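Protein Bug27 (Bordetella pertussis, PDB 2QPQ) probably binds a small solute in the periplasm, as a Venus-flytrap binding protein of the Bug family, related to tripartite tricarboxylate transporter receptors. Local coordinates at residues L149-K154 and K294-K299; Y224-W229 and D287-L292. One frame throughout, in Å; residues are numbered along the deposited sequence.

Both contacts use the long C-terminal helix 275-296, and their centres lie about 11 Å apart on the same side of the chain's centre. Interaction 2 uses the turns at 287-292, which face residues 224-229, which run into strand 227-235; interaction 1 uses the last turn, 294-296, which reaches the end of helix 141-153. Along the chain the order is 149-154, 224-229, 287-292, 294-299, so the pairing of interaction 2 falls wholly between the two halves of interaction 1. The two also touch, through Val151 CG2 against Leu292 CD1. Together they lay the C-terminal helix against the run-in to a strand of the sheet and a second helix in this two-lobed, binding-protein fold.

Interaction 1. Residues L149-K154 and K294-K299; sequences LNVSAK and KQIGLK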
loop_
_atom_site.group_PDB
_atom_site.type_symbol
_atom_site.label_atom_id
_atom_site.label_comp_id
_atom_site.label_asym_id
_atom_site.label_seq_id
_atom_site.Cartn_x
_atom_site.Cartn_y
_atom_site.Cartn_z
ATOM N N LEU A 149 -6.949 7.752 -11.735
ATOM C CA LEU A 149 -6.778 7.875 -13.171
ATOM C C LEU A 149 -8.067 8.352 -13.857
ATOM O O LEU A 149 -8.015 9.227 -14.735
ATOM C CB LEU A 149 -6.308 6.567 -13.769
ATOM C CG LEU A 149 -5.969 6.542 -15.277
ATOM C CD1 LEU A 149 -4.899 7.584 -15.639
ATOM C CD2 LEU A 149 -5.514 5.153 -15.639
ATOM N N ASN A 150 -9.202 7.758 -13.480
ATOM C CA ASN A 150 -10.519 8.153 -14.011
ATOM C C ASN A 150 -10.757 9.640 -13.833
ATOM O O ASN A 150 -11.162 10.313 -14.776
ATOM C CB ASN A 150 -11.696 7.438 -13.317
ATOM C CG ASN A 150 -12.009 6.040 -13.884
ATOM O OD1 ASN A 150 -12.705 5.264 -13.221
ATOM N ND2 ASN A 150 -11.535 5.722 -15.092
ATOM N N VAL A 151 -10.553 10.111 -12.608
ATOM C CA VAL A 151 -10.784 11.516 -12.241
ATOM C C VAL A 151 -9.784 12.426 -12.991
ATOM O O VAL A 151 -10.182 13.442 -13.551
ATOM C CB VAL A 151 -10.728 11.705 -10.686
ATOM C CG1 VAL A 151 -10.700 13.175 -10.277
ATOM C CG2 VAL A 151 -11.921 11.012 -10.007
ATOM N N SER A 152 -8.509 12.026 -13.046
ATOM C CA SER A 152 -7.449 12.865 -13.621
ATOM C C SER A 152 -7.431 12.853 -15.136
ATOM O O SER A 152 -7.121 13.868 -15.781
ATOM C CB SER A 152 -6.076 12.424 -13.081
ATOM O OG SER A 152 -6.039 12.470 -11.650
ATOM N N ALA A 153 -7.743 11.711 -15.729
ATOM C CA ALA A 153 -7.691 11.564 -17.182
ATOM C C ALA A 153 -9.086 11.715 -17.795
ATOM O O ALA A 153 -9.258 11.603 -19.022
ATOM C CB ALA A 153 -7.116 10.245 -17.530
ATOM N N LYS A 154 -10.068 11.941 -16.921
ATOM C CA LYS A 154 -11.502 11.968 -17.263
ATOM C C LYS A 154 -11.956 10.721 -18.033
ATOM O O LYS A 154 -12.535 10.803 -19.113
ATOM C CB LYS A 154 -11.870 13.274 -17.985
ATOM C CG LYS A 154 -11.562 14.512 -17.131
ATOM C CD LYS A 154 -11.810 15.830 -17.895
ATOM C CE LYS A 154 -10.771 16.066 -19.037
ATOM N NZ LYS A 154 -10.463 17.544 -19.271
ATOM N N LYS A 294 -14.248 11.407 -1.582
ATOM C CA LYS A 294 -15.394 12.335 -1.574
ATOM C C LYS A 294 -15.851 12.669 -3.015
ATOM O O LYS A 294 -17.039 12.540 -3.310
ATOM C CB LYS A 294 -15.116 13.588 -0.742
ATOM C CG LYS A 294 -16.357 14.313 -0.200
ATOM C CD LYS A 294 -15.940 15.592 0.547
ATOM C CE LYS A 294 -16.815 16.793 0.222
ATOM N NZ LYS A 294 -16.544 17.881 1.258
ATOM N N GLN A 295 -14.926 13.024 -3.907
ATOM C CA GLN A 295 -15.253 13.255 -5.338
ATOM C C GLN A 295 -16.052 12.102 -5.954
ATOM O O GLN A 295 -17.100 12.314 -6.581
ATOM C CB GLN A 295 -14.002 13.394 -6.192
ATOM C CG GLN A 295 -13.142 14.608 -5.982
ATOM C CD GLN A 295 -11.901 14.585 -6.892
ATOM O OE1 GLN A 295 -12.022 14.704 -8.119
ATOM N NE2 GLN A 295 -10.714 14.425 -6.295
ATOM N N ILE A 296 -15.538 10.882 -5.795
ATOM C CA ILE A 296 -16.119 9.711 -6.449
ATOM C C ILE A 296 -17.262 9.089 -5.624
ATOM O O ILE A 296 -17.908 8.155 -6.069
ATOM C CB ILE A 296 -15.024 8.609 -6.777
ATOM C CG1 ILE A 296 -14.471 8.002 -5.495
ATOM C CG2 ILE A 296 -13.888 9.177 -7.641
ATOM C CD1 ILE A 296 -13.582 6.796 -5.723
ATOM N N GLY A 297 -17.480 9.576 -4.408
ATOM C CA GLY A 297 -18.577 9.090 -3.579
ATOM C C GLY A 297 -18.450 7.692 -3.014
ATOM O O GLY A 297 -19.447 6.977 -2.867
ATOM N N LEU A 298 -17.222 7.298 -2.675
ATOM C CA LEU A 298 -16.949 5.927 -2.234
ATOM C C LEU A 298 -17.081 5.790 -0.726
ATOM O O LEU A 298 -16.416 6.507 0.012
ATOM C CB LEU A 298 -15.539 5.483 -2.681
ATOM C CG LEU A 298 -15.056 4.115 -2.179
ATOM C CD1 LEU A 298 -15.808 2.942 -2.786
ATOM C CD2 LEU A 298 -13.577 3.990 -2.461
ATOM N N LYS A 299 -17.934 4.865 -0.286
ATOM C CA LYS A 299 -17.926 4.383 1.075
ATOM C C LYS A 299 -17.868 2.861 1.013
ATOM O O LYS A 299 -18.517 2.220 0.186
ATOM C CB LYS A 299 -19.164 4.806 1.899
ATOM C CG LYS A 299 -19.361 6.297 2.135
ATOM C CD LYS A 299 -18.325 6.895 3.086
ATOM C CE LYS A 299 -18.612 8.371 3.309
ATOM N NZ LYS A 299 -17.374 9.105 3.688
#
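Val151 presents its two methyls to two different partners. CG1, anti to the backbone N (chi1 169°), faces the amide end of Gln295, with OE1 3.0 Å from CG1; this is a tight, non-bonded packing contact between a methyl and an amide oxygen, and the two side chains meet at a slant. CG2 points toward Ile296 instead and packs on the branch methyl there, CG2 to CG2 at 3.6 Å, the two side chains crossing at about a right angle; Ile296 also touches Glu147. Gln295 gets to the valine by running extended beyond CG, so its amide arrives from the far end of a long arm, whereas Ile296 uses the short branch close to its own backbone.

This is a helix-to-helix contact at the surface: the final turns of helix 141-153 meet the end of helix 275-296 in the Venus-flytrap fold, with the backbones closest at Val151 and Ile296, 8.1 Å between their CA atoms. Directly after Ile296 the C-terminal helix stops in a Schellman motif, where Gly297 takes positive phi and its N bonds back to Lys294 O at 3.2 Å. Beyond that turn Leu298 packs on His143 and Leu144.

Interaction 2. Residues Y224-W229 and D287-L292; sequences YELNQW and DRFSAL
Glu225 meets Arg288 through a shared water. The water donates to Glu225 OE2 at 2.7 Å and accepts from Arg288 NH1 at 3.2 Å, which bridges two groups of opposite charge whose atoms OE2 and NH1 stand 4.8 Å apart. Arg288 reaches across from the helix with CG anti to its backbone N (chi1 163°) and the chain extended out to NE, an arm that carries the guanidinium towards residues 225-226, although its edge-on approach to the Glu225 carbonyl is doubtful. The modelled distance from NH2 to the carbonyl oxygen there is too short to be trusted, so the exact placing of that end of the arginine remains uncertain.

At Leu226 the contact turns apolar. CD1 packs obliquely on the ring of Phe289, 3.4 Å from CZ and 3.6 Å from CE1. The phenylalanine continues beyond this contact to Ala76 and Val77 of helix 74-81, while Leu226 also rests on Ala145 of helix 141-153.

Asn227 contributes its backbone: its N gives a hydrogen bond to the same water at 2.8 Å, so one solvent molecule ties the chain entering the strand to both charged side chains. Farther on, Gln228 NE2 binds a citrate, probably from the crystallisation liquor. The contact thus lays the C-terminal helix 275-296 against the segment that leads into strand 227-235, which pairs antiparallel with strands 67-72 and 93-109 in the mixed sheet of this Venus-flytrap, periplasmic binding-protein fold.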
loop_
_atom_site.group_PDB
_atom_site.type_symbol
_atom_site.label_atom_id
_atom_site.label_comp_id
_atom_site.label_asym_id
_atom_site.label_seq_id
_atom_site.Cartn_x
_atom_site.Cartn_y
_atom_site.Cartn_z
ATOM N N TYR A 224 0.071 12.979 -11.444
ATOM C CA TYR A 224 -0.421 11.676 -10.953
ATOM C C TYR A 224 0.683 10.940 -10.196
ATOM O O TYR A 224 1.756 10.714 -10.724
ATOM C CB TYR A 224 -0.893 10.819 -12.134
ATOM C CG TYR A 224 -1.517 9.489 -11.724
ATOM C CD1 TYR A 224 -0.740 8.471 -11.168
ATOM C CD2 TYR A 224 -2.884 9.264 -11.879
ATOM C CE1 TYR A 224 -1.313 7.239 -10.757
ATOM C CE2 TYR A 224 -3.457 8.026 -11.501
ATOM C CZ TYR A 224 -2.675 7.033 -10.939
ATOM O OH TYR A 224 -3.261 5.818 -10.566
ATOM N N GLU A 225 0.418 10.574 -8.948
ATOM C CA GLU A 225 1.236 9.583 -8.265
ATOM C C GLU A 225 0.431 8.907 -7.176
ATOM O O GLU A 225 -0.415 9.530 -6.534
ATOM C CB GLU A 225 2.546 10.179 -7.706
ATOM C CG GLU A 225 2.350 11.268 -6.681
ATOM C CD GLU A 225 3.423 11.213 -5.608
ATOM O OE1 GLU A 225 4.291 12.119 -5.621
ATOM O OE2 GLU A 225 3.412 10.261 -4.782
ATOM N N LEU A 226 0.681 7.624 -6.966
ATOM C CA LEU A 226 0.055 6.943 -5.844
ATOM C C LEU A 226 0.918 5.776 -5.404
ATOM O O LEU A 226 0.655 4.608 -5.751
ATOM C CB LEU A 226 -1.394 6.536 -6.165
ATOM C CG LEU A 226 -2.278 5.813 -5.101
ATOM C CD1 LEU A 226 -1.959 6.126 -3.665
ATOM C CD2 LEU A 226 -3.765 6.019 -5.358
ATOM N N ASN A 227 1.956 6.103 -4.639
ATOM C CA ASN A 227 2.890 5.119 -4.124
ATOM C C ASN A 227 2.468 4.637 -2.723
ATOM O O ASN A 227 2.257 5.445 -1.835
ATOM C CB ASN A 227 4.298 5.744 -4.105
ATOM C CG ASN A 227 5.403 4.744 -4.370
ATOM O OD1 ASN A 227 5.203 3.533 -4.340
ATOM N ND2 ASN A 227 6.608 5.254 -4.558
ATOM N N GLN A 228 2.342 3.326 -2.540
ATOM C CA GLN A 228 1.925 2.784 -1.257
ATOM C C GLN A 228 3.108 2.643 -0.300
ATOM O O GLN A 228 4.082 1.995 -0.609
ATOM C CB GLN A 228 1.270 1.431 -1.459
ATOM C CG GLN A 228 0.833 0.668 -0.204
ATOM C CD GLN A 228 -0.009 -0.525 -0.594
ATOM O OE1 GLN A 228 -0.953 -0.372 -1.348
ATOM N NE2 GLN A 228 0.357 -1.710 -0.148
ATOM N N TRP A 229 2.982 3.243 0.861
ATOM C CA TRP A 229 3.967 3.126 1.950
ATOM C C TRP A 229 3.536 2.047 2.906
ATOM O O TRP A 229 2.366 1.594 2.892
ATOM C CB TRP A 229 4.154 4.471 2.690
ATOM C CG TRP A 229 2.905 5.325 2.954
ATOM C CD1 TRP A 229 2.553 6.474 2.283
ATOM C CD2 TRP A 229 1.917 5.163 4.000
ATOM N NE1 TRP A 229 1.408 6.996 2.824
ATOM C CE2 TRP A 229 0.996 6.218 3.867
ATOM C CE3 TRP A 229 1.706 4.203 5.005
ATOM C CZ2 TRP A 229 -0.137 6.384 4.732
ATOM C CZ3 TRP A 229 0.554 4.362 5.869
ATOM C CH2 TRP A 229 -0.350 5.449 5.692
ATOM N N ASP A 287 -5.709 13.378 4.078
ATOM C CA ASP A 287 -6.399 14.536 3.481
ATOM C C ASP A 287 -6.619 14.330 1.986
ATOM O O ASP A 287 -7.686 14.567 1.468
ATOM C CB ASP A 287 -5.593 15.816 3.748
ATOM C CG ASP A 287 -5.619 16.244 5.231
ATOM O OD1 ASP A 287 -6.463 15.740 6.030
ATOM O OD2 ASP A 287 -4.790 17.119 5.587
ATOM N N ARG A 288 -5.588 13.867 1.307
ATOM C CA ARG A 288 -5.626 13.689 -0.132
ATOM C C ARG A 288 -6.604 12.576 -0.548
ATOM O O ARG A 288 -7.393 12.732 -1.494
ATOM C CB ARG A 288 -4.202 13.409 -0.595
ATOM C CG ARG A 288 -4.061 12.822 -1.947
ATOM C CD ARG A 288 -2.758 12.071 -1.951
ATOM N NE ARG A 288 -2.479 11.667 -3.316
ATOM C CZ ARG A 288 -1.617 10.730 -3.648
ATOM N NH1 ARG A 288 -0.962 10.046 -2.708
ATOM N NH2 ARG A 288 -1.435 10.490 -4.924
ATOM N N PHE A 289 -6.563 11.457 0.174
ATOM C CA PHE A 289 -7.416 10.321 -0.181
ATOM C C PHE A 289 -8.843 10.660 0.138
ATOM O O PHE A 289 -9.749 10.285 -0.595
ATOM C CB PHE A 289 -6.985 9.042 0.568
ATOM C CG PHE A 289 -5.658 8.509 0.103
ATOM C CD1 PHE A 289 -5.248 8.721 -1.216
ATOM C CD2 PHE A 289 -4.815 7.803 0.965
ATOM C CE1 PHE A 289 -4.037 8.257 -1.666
ATOM C CE2 PHE A 289 -3.570 7.274 0.493
ATOM C CZ PHE A 289 -3.185 7.521 -0.805
ATOM N N SER A 290 -9.051 11.405 1.226
ATOM C CA SER A 290 -10.427 11.762 1.619
ATOM C C SER A 290 -11.065 12.629 0.550
ATOM O O SER A 290 -12.264 12.489 0.253
ATOM C CB SER A 290 -10.438 12.470 2.976
ATOM O OG SER A 290 -10.505 11.458 3.969
ATOM N N ALA A 291 -10.254 13.512 -0.018
ATOM C CA ALA A 291 -10.711 14.390 -1.101
ATOM C C ALA A 291 -11.133 13.587 -2.356
ATOM O O ALA A 291 -12.209 13.816 -2.951
ATOM C CB ALA A 291 -9.620 15.388 -1.440
ATOM N N LEU A 292 -10.283 12.652 -2.754
ATOM C CA LEU A 292 -10.560 11.758 -3.867
ATOM C C LEU A 292 -11.808 10.913 -3.650
ATOM O O LEU A 292 -12.655 10.838 -4.530
ATOM C CB LEU A 292 -9.355 10.833 -4.128
ATOM C CG LEU A 292 -9.516 9.797 -5.260
ATOM C CD1 LEU A 292 -9.795 10.478 -6.622
ATOM C CD2 LEU A 292 -8.273 8.907 -5.299
HETATM O O HOH W 1 1.841 8.645 -3.366
#